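Local coordinates for hypothetical protein (Lactobacillus plantarum, PDB 2IAY), which is of unknown function but may have a role in amino-acid metabolism, at residues L31-G36 / L59-N64; F41-S46 / A103-R108. One frame throughout, in Å; residues are numbered along the deposited sequence. Where two conformers were deposited one is given.

Contact 1 of 2, residues L31-G36 / L59-N64; sequences LGFVKG and LKMTVN
Phe33 pushes the far end of its ring against the selenomethionine at position 61 and the side of Val63, and these three buried side chains carry the contact. The tight part lies at CE2 and CZ of the ring. Met61 runs out past it with CG anti to the backbone N (chi1 179°) and the rest of the chain extended, a shape that lays CG, the selenium and the methyl in turn beside the same ring corner. Met61 CG sits in the ring plane, 4.0 Å from Phe33 CE2. The selenium follows at the edge, 5.2 Å from the ring centroid and 89° off the ring normal, which makes this an edge-on Met-aromatic contact; Met61 CE closes the run at 3.8 Å from Phe33 CZ. Val63 adds one branch, its CG2 standing 4.1 Å from Phe33 CE2.

The loose side begins as soon as 31-36 moves on into strand 34-35. Val34 and Lys35 are exposed, and Thr62 points away from Phe33 on the other face of its strand. Strand 41-47 separates the two strands in the antiparallel sheet, with backbone bonds from Val34 to Ser42 and from Met61 to Phe43, so Phe33 reaches past a neighbour to touch the next strand but one. Just before it, Gly32 ends helix 25-30 in a Schellman motif, with positive phi where a side chain would jam against the preceding carbonyl.

Met61 O apart, 4.1 Å from Phe33 CE2, carbon and selenium meet the ring, so cohesion rests mainly on dispersion and shape, plus what the polarisable selenium may gain from the edge hydrogens.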
loop_
_atom_site.group_PDB
_atom_site.type_symbol
_atom_site.label_atom_id
_atom_site.label_comp_id
_atom_site.label_asym_id
_atom_site.label_seq_id
_atom_site.Cartn_x
_atom_site.Cartn_y
_atom_site.Cartn_z
ATOM N N LEU A 31 12.655 -0.500 2.799
ATOM C CA LEU A 31 11.591 -1.303 2.185
ATOM C C LEU A 31 11.187 -0.792 0.816
ATOM O O LEU A 31 10.231 -1.326 0.241
ATOM C CB LEU A 31 10.368 -1.369 3.122
ATOM C CG LEU A 31 10.394 -2.456 4.205
ATOM C CD1 LEU A 31 10.228 -3.834 3.667
ATOM C CD2 LEU A 31 11.628 -2.445 5.111
ATOM N N GLY A 32 11.865 0.222 0.289
ATOM C CA GLY A 32 11.658 0.631 -1.067
ATOM C C GLY A 32 10.828 1.885 -1.267
ATOM O O GLY A 32 10.545 2.256 -2.397
ATOM N N PHE A 33 10.466 2.576 -0.201
ATOM C CA PHE A 33 9.818 3.873 -0.342
ATOM C C PHE A 33 10.838 4.902 -0.801
ATOM O O PHE A 33 11.997 4.858 -0.386
ATOM C CB PHE A 33 9.198 4.360 0.977
ATOM C CG PHE A 33 7.963 3.629 1.406
ATOM C CD1 PHE A 33 8.020 2.335 1.881
ATOM C CD2 PHE A 33 6.733 4.258 1.329
ATOM C CE1 PHE A 33 6.864 1.690 2.306
ATOM C CE2 PHE A 33 5.596 3.612 1.743
ATOM C CZ PHE A 33 5.657 2.330 2.167
ATOM N N VAL A 34 10.357 5.841 -1.615
ATOM C CA VAL A 34 11.141 6.963 -2.209
ATOM C C VAL A 34 10.648 8.268 -1.581
ATOM O O VAL A 34 9.446 8.513 -1.612
ATOM C CB VAL A 34 10.927 7.014 -3.753
ATOM C CG1 VAL A 34 11.606 8.247 -4.383
ATOM C CG2 VAL A 34 11.461 5.736 -4.380
ATOM N N LYS A 35 11.541 9.069 -1.046
ATOM C CA LYS A 35 11.156 10.376 -0.525
ATOM C C LYS A 35 11.174 11.379 -1.646
ATOM O O LYS A 35 12.173 11.545 -2.362
ATOM C CB LYS A 35 12.059 10.896 0.606
ATOM C CG LYS A 35 11.747 12.362 0.967
ATOM C CD LYS A 35 12.686 13.004 1.980
ATOM C CE LYS A 35 12.545 12.398 3.363
ATOM N NZ LYS A 35 13.291 13.133 4.446
ATOM N N GLY A 36 10.069 12.071 -1.787
ATOM C CA GLY A 36 9.950 13.179 -2.716
ATOM C C GLY A 36 10.482 14.480 -2.147
ATOM O O GLY A 36 10.812 14.588 -0.979
ATOM N N LEU A 59 -0.735 -1.526 -6.299
ATOM C CA LEU A 59 -0.793 -1.104 -4.917
ATOM C C LEU A 59 0.042 0.174 -4.793
ATOM O O LEU A 59 1.187 0.205 -5.211
ATOM C CB LEU A 59 -0.157 -2.186 -4.054
ATOM C CG LEU A 59 0.051 -1.848 -2.586
ATOM C CD1 LEU A 59 -1.279 -1.560 -1.833
ATOM C CD2 LEU A 59 0.825 -2.976 -1.948
ATOM N N LYS A 60 -0.565 1.230 -4.248
ATOM C CA LYS A 60 0.106 2.481 -3.995
ATOM C C LYS A 60 -0.012 2.867 -2.525
ATOM O O LYS A 60 -1.096 2.799 -1.948
ATOM C CB LYS A 60 -0.482 3.583 -4.879
ATOM C CG LYS A 60 -0.347 3.308 -6.359
ATOM C CD LYS A 60 -0.855 4.429 -7.256
ATOM C CE LYS A 60 -0.007 5.674 -7.143
HETATM N N MSE A 61 1.099 3.313 -1.922
HETATM C CA MSE A 61 1.071 3.813 -0.567
HETATM C C MSE A 61 1.935 5.064 -0.471
HETATM O O MSE A 61 3.024 5.125 -1.047
HETATM C CB MSE A 61 1.606 2.760 0.415
HETATM C CG MSE A 61 1.637 3.206 1.872
HETATM SE SE MSE A 61 1.873 1.693 3.056
HETATM C CE MSE A 61 2.658 2.642 4.556
ATOM N N THR A 62 1.444 6.042 0.285
ATOM C CA THR A 62 2.211 7.267 0.606
ATOM C C THR A 62 2.148 7.497 2.096
ATOM O O THR A 62 1.086 7.454 2.674
ATOM C CB THR A 62 1.668 8.499 -0.149
ATOM O OG1 THR A 62 1.765 8.257 -1.543
ATOM C CG2 THR A 62 2.481 9.741 0.160
ATOM N N VAL A 63 3.281 7.790 2.693
ATOM C CA VAL A 63 3.364 8.264 4.067
ATOM C C VAL A 63 3.691 9.741 4.080
ATOM O O VAL A 63 4.555 10.191 3.316
ATOM C CB VAL A 63 4.438 7.481 4.883
ATOM C CG1 VAL A 63 4.519 7.937 6.341
ATOM C CG2 VAL A 63 4.165 5.954 4.847
ATOM N N ASN A 64 2.991 10.505 4.906
ATOM C CA ASN A 64 3.221 11.944 4.934
ATOM C C ASN A 64 4.621 12.290 5.454
ATOM O O ASN A 64 5.328 11.463 6.051
ATOM C CB ASN A 64 2.084 12.692 5.641
ATOM C CG ASN A 64 1.987 12.432 7.111
ATOM O OD1 ASN A 64 2.868 11.864 7.738
ATOM N ND2 ASN A 64 0.862 12.883 7.708
#

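Contact 2 of 2, residues F41-S46 / A103-R108; sequences FSFERS and ANFIER. With GOL (glycerol), chain C.
Phe105 points the end of its ring straight at the face of Phe43, the two side chains coming from opposite directions, one off the helix and the other off the sheet. Phe105 CZ hangs over the centre of the Phe43 ring, with Phe43 CZ and Phe43 CE1 both 3.6 Å from it. The planes stand at 76° and the centroids 5.0 Å apart, a T-shaped (edge-to-face) stack in which Phe105 supplies the edge. On Phe43, CG lies opposite the backbone N (chi1 178°), and this carries the ring off the strand toward the helix.

The pair is where helix 92-107 packs across one face of the four-stranded antiparallel sheet, near the helix's C-terminal end; Ile101, one turn earlier, also touches Phe43. A leucine in place of Phe43 would probably leave the edge of Phe105 without an aromatic face to point into and strip the Arg45 guanidinium of the ring it lies against.

Arg45 bends at chi2 and lays one guanidinium face over Phe43 CE2, which sits 3.5 Å above that plane and off-centre. Its NH1 bonds back to Glu44 O at 3.0 Å, approaching from above the carbonyl plane. Beyond it, a glycerol, probably from the crystallisation liquor, takes a nearly straight bond from Ser46 N to its O3 (2.9 Å, 177°), while Ser46 OG and glycerol O2 share another at 2.8 Å.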
loop_
_atom_site.group_PDB
_atom_site.type_symbol
_atom_site.label_atom_id
_atom_site.label_comp_id
_atom_site.label_asym_id
_atom_site.label_seq_id
_atom_site.Cartn_x
_atom_site.Cartn_y
_atom_site.Cartn_z
ATOM N N PHE A 41 6.791 10.082 1.438
ATOM C CA PHE A 41 7.384 8.832 0.993
ATOM C C PHE A 41 6.382 8.058 0.178
ATOM O O PHE A 41 5.262 7.854 0.666
ATOM C CB PHE A 41 7.752 7.963 2.185
ATOM C CG PHE A 41 8.779 8.559 3.064
ATOM C CD1 PHE A 41 8.411 9.505 4.029
ATOM C CD2 PHE A 41 10.090 8.193 2.977
ATOM C CE1 PHE A 41 9.340 10.061 4.852
ATOM C CE2 PHE A 41 11.052 8.768 3.866
ATOM C CZ PHE A 41 10.661 9.672 4.760
ATOM N N SER A 42 6.756 7.592 -1.007
ATOM C CA SER A 42 5.811 6.825 -1.826
ATOM C C SER A 42 6.370 5.471 -2.235
ATOM O O SER A 42 7.601 5.265 -2.322
ATOM C CB SER A 42 5.372 7.598 -3.061
ATOM O OG SER A 42 6.451 7.785 -3.949
ATOM N N PHE A 43 5.453 4.537 -2.487
ATOM C CA PHE A 43 5.744 3.153 -2.831
ATOM C C PHE A 43 4.646 2.686 -3.792
ATOM O O PHE A 43 3.471 3.002 -3.597
ATOM C CB PHE A 43 5.715 2.306 -1.527
ATOM C CG PHE A 43 5.960 0.833 -1.712
ATOM C CD1 PHE A 43 4.924 -0.018 -1.976
ATOM C CD2 PHE A 43 7.210 0.327 -1.610
ATOM C CE1 PHE A 43 5.150 -1.369 -2.114
ATOM C CE2 PHE A 43 7.460 -1.035 -1.753
ATOM C CZ PHE A 43 6.417 -1.852 -2.015
ATOM N N GLU A 44 5.052 1.974 -4.822
ATOM C CA GLU A 44 4.087 1.422 -5.767
ATOM C C GLU A 44 4.565 0.073 -6.260
ATOM O O GLU A 44 5.733 -0.103 -6.582
ATOM C CB GLU A 44 3.884 2.383 -6.943
ATOM C CG GLU A 44 3.003 1.847 -8.045
ATOM C CD GLU A 44 2.979 2.780 -9.223
ATOM O OE1 GLU A 44 2.560 3.948 -9.031
ATOM O OE2 GLU A 44 3.378 2.326 -10.306
ATOM N N ARG A 45 3.638 -0.865 -6.371
ATOM C CA ARG A 45 3.917 -2.170 -6.976
ATOM C C ARG A 45 2.802 -2.626 -7.882
ATOM O O ARG A 45 1.644 -2.493 -7.542
ATOM C CB ARG A 45 4.133 -3.262 -5.928
ATOM C CG ARG A 45 5.427 -3.141 -5.124
ATOM C CD ARG A 45 6.661 -3.446 -5.964
ATOM N NE ARG A 45 7.872 -3.373 -5.171
ATOM C CZ ARG A 45 8.603 -2.285 -4.946
ATOM N NH1 ARG A 45 8.255 -1.098 -5.413
ATOM N NH2 ARG A 45 9.719 -2.384 -4.220
ATOM N N SER A 46 3.183 -3.176 -9.024
ATOM C CA SER A 46 2.271 -3.906 -9.885
ATOM C C SER A 46 1.809 -5.193 -9.234
ATOM O O SER A 46 2.532 -5.818 -8.487
ATOM C CB SER A 46 2.960 -4.234 -11.171
ATOM O OG SER A 46 3.152 -3.042 -11.859
ATOM N N ALA A 103 3.132 -8.055 4.138
ATOM C CA ALA A 103 3.683 -8.826 5.230
ATOM C C ALA A 103 5.068 -8.316 5.580
ATOM O O ALA A 103 5.446 -8.298 6.721
ATOM C CB ALA A 103 3.773 -10.320 4.836
ATOM N N ASN A 104 5.840 -7.890 4.595
ATOM C CA ASN A 104 7.141 -7.313 4.858
ATOM C C ASN A 104 7.030 -6.002 5.681
ATOM O O ASN A 104 7.873 -5.726 6.509
ATOM C CB ASN A 104 7.921 -7.033 3.575
ATOM C CG ASN A 104 8.403 -8.261 2.879
ATOM O OD1 ASN A 104 8.698 -9.269 3.524
ATOM N ND2 ASN A 104 8.572 -8.162 1.569
ATOM N N PHE A 105 5.996 -5.210 5.376
ATOM C CA PHE A 105 5.770 -3.983 6.113
ATOM C C PHE A 105 5.356 -4.276 7.560
ATOM O O PHE A 105 5.747 -3.548 8.466
ATOM C CB PHE A 105 4.708 -3.132 5.414
ATOM C CG PHE A 105 5.058 -2.579 4.048
ATOM C CD1 PHE A 105 6.277 -2.790 3.428
ATOM C CD2 PHE A 105 4.109 -1.834 3.397
ATOM C CE1 PHE A 105 6.500 -2.276 2.155
ATOM C CE2 PHE A 105 4.359 -1.295 2.139
ATOM C CZ PHE A 105 5.548 -1.558 1.503
ATOM N N ILE A 106 4.601 -5.359 7.759
ATOM C CA ILE A 106 4.224 -5.788 9.126
ATOM C C ILE A 106 5.470 -6.243 9.898
ATOM O O ILE A 106 5.689 -5.860 11.036
ATOM C CB ILE A 106 3.184 -6.892 9.077
ATOM C CG1 ILE A 106 1.876 -6.305 8.559
ATOM C CG2 ILE A 106 2.991 -7.464 10.491
ATOM C CD1 ILE A 106 0.801 -7.324 8.276
ATOM N N GLU A 107 6.330 -7.000 9.255
ATOM C CA GLU A 107 7.550 -7.507 9.910
ATOM C C GLU A 107 8.604 -6.456 10.234
ATOM O O GLU A 107 9.437 -6.658 11.114
ATOM C CB GLU A 107 8.155 -8.590 9.030
ATOM C CG GLU A 107 7.274 -9.868 9.023
ATOM C CD GLU A 107 6.780 -10.324 10.408
ATOM O OE1 GLU A 107 7.620 -10.510 11.311
ATOM O OE2 GLU A 107 5.538 -10.476 10.597
ATOM N N ARG A 108 8.516 -5.313 9.573
ATOM C CA ARG A 108 9.504 -4.246 9.727
ATOM C C ARG A 108 8.929 -2.981 10.374
ATOM O O ARG A 108 9.488 -1.917 10.264
ATOM C CB ARG A 108 10.201 -3.970 8.399
ATOM C CG ARG A 108 10.813 -5.218 7.761
ATOM C CD ARG A 108 12.115 -5.647 8.410
ATOM N NE ARG A 108 13.172 -4.715 8.049
ATOM C CZ ARG A 108 13.719 -3.802 8.854
ATOM N NH1 ARG A 108 13.421 -3.710 10.163
ATOM N NH2 ARG A 108 14.614 -2.986 8.347
HETATM C C1 GOL C . 6.335 0.788 -10.601
HETATM C C2 GOL C . 5.592 -0.494 -10.221
HETATM O O2 GOL C . 4.632 -0.757 -11.208
HETATM C C3 GOL C . 6.573 -1.642 -10.015
HETATM O O3 GOL C . 5.979 -2.906 -9.750
#

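In the fold
Contacts 1 and 2 have their centres 8 Å apart and share one sheet, with 41-46 running between 31-36 and 59-64. Backbone pairs join them directly: Val63 N lies 2.8 Å from Phe41 O and Leu59 N 2.9 Å from Arg45 O, both probable hydrogen bonds. Leu31 O also packs against Phe43 CE2, at 3.4 Å. The side chains merge into one apolar cluster, since the Phe33 ring of contact 1 meets both rings of contact 2, Phe43 at about 30° and Phe105 at about 45°, and Met61 touches Phe105. The glycerol is held by Ser46 and Lys58, with a weak bond to Glu44, apart from that aromatic cluster.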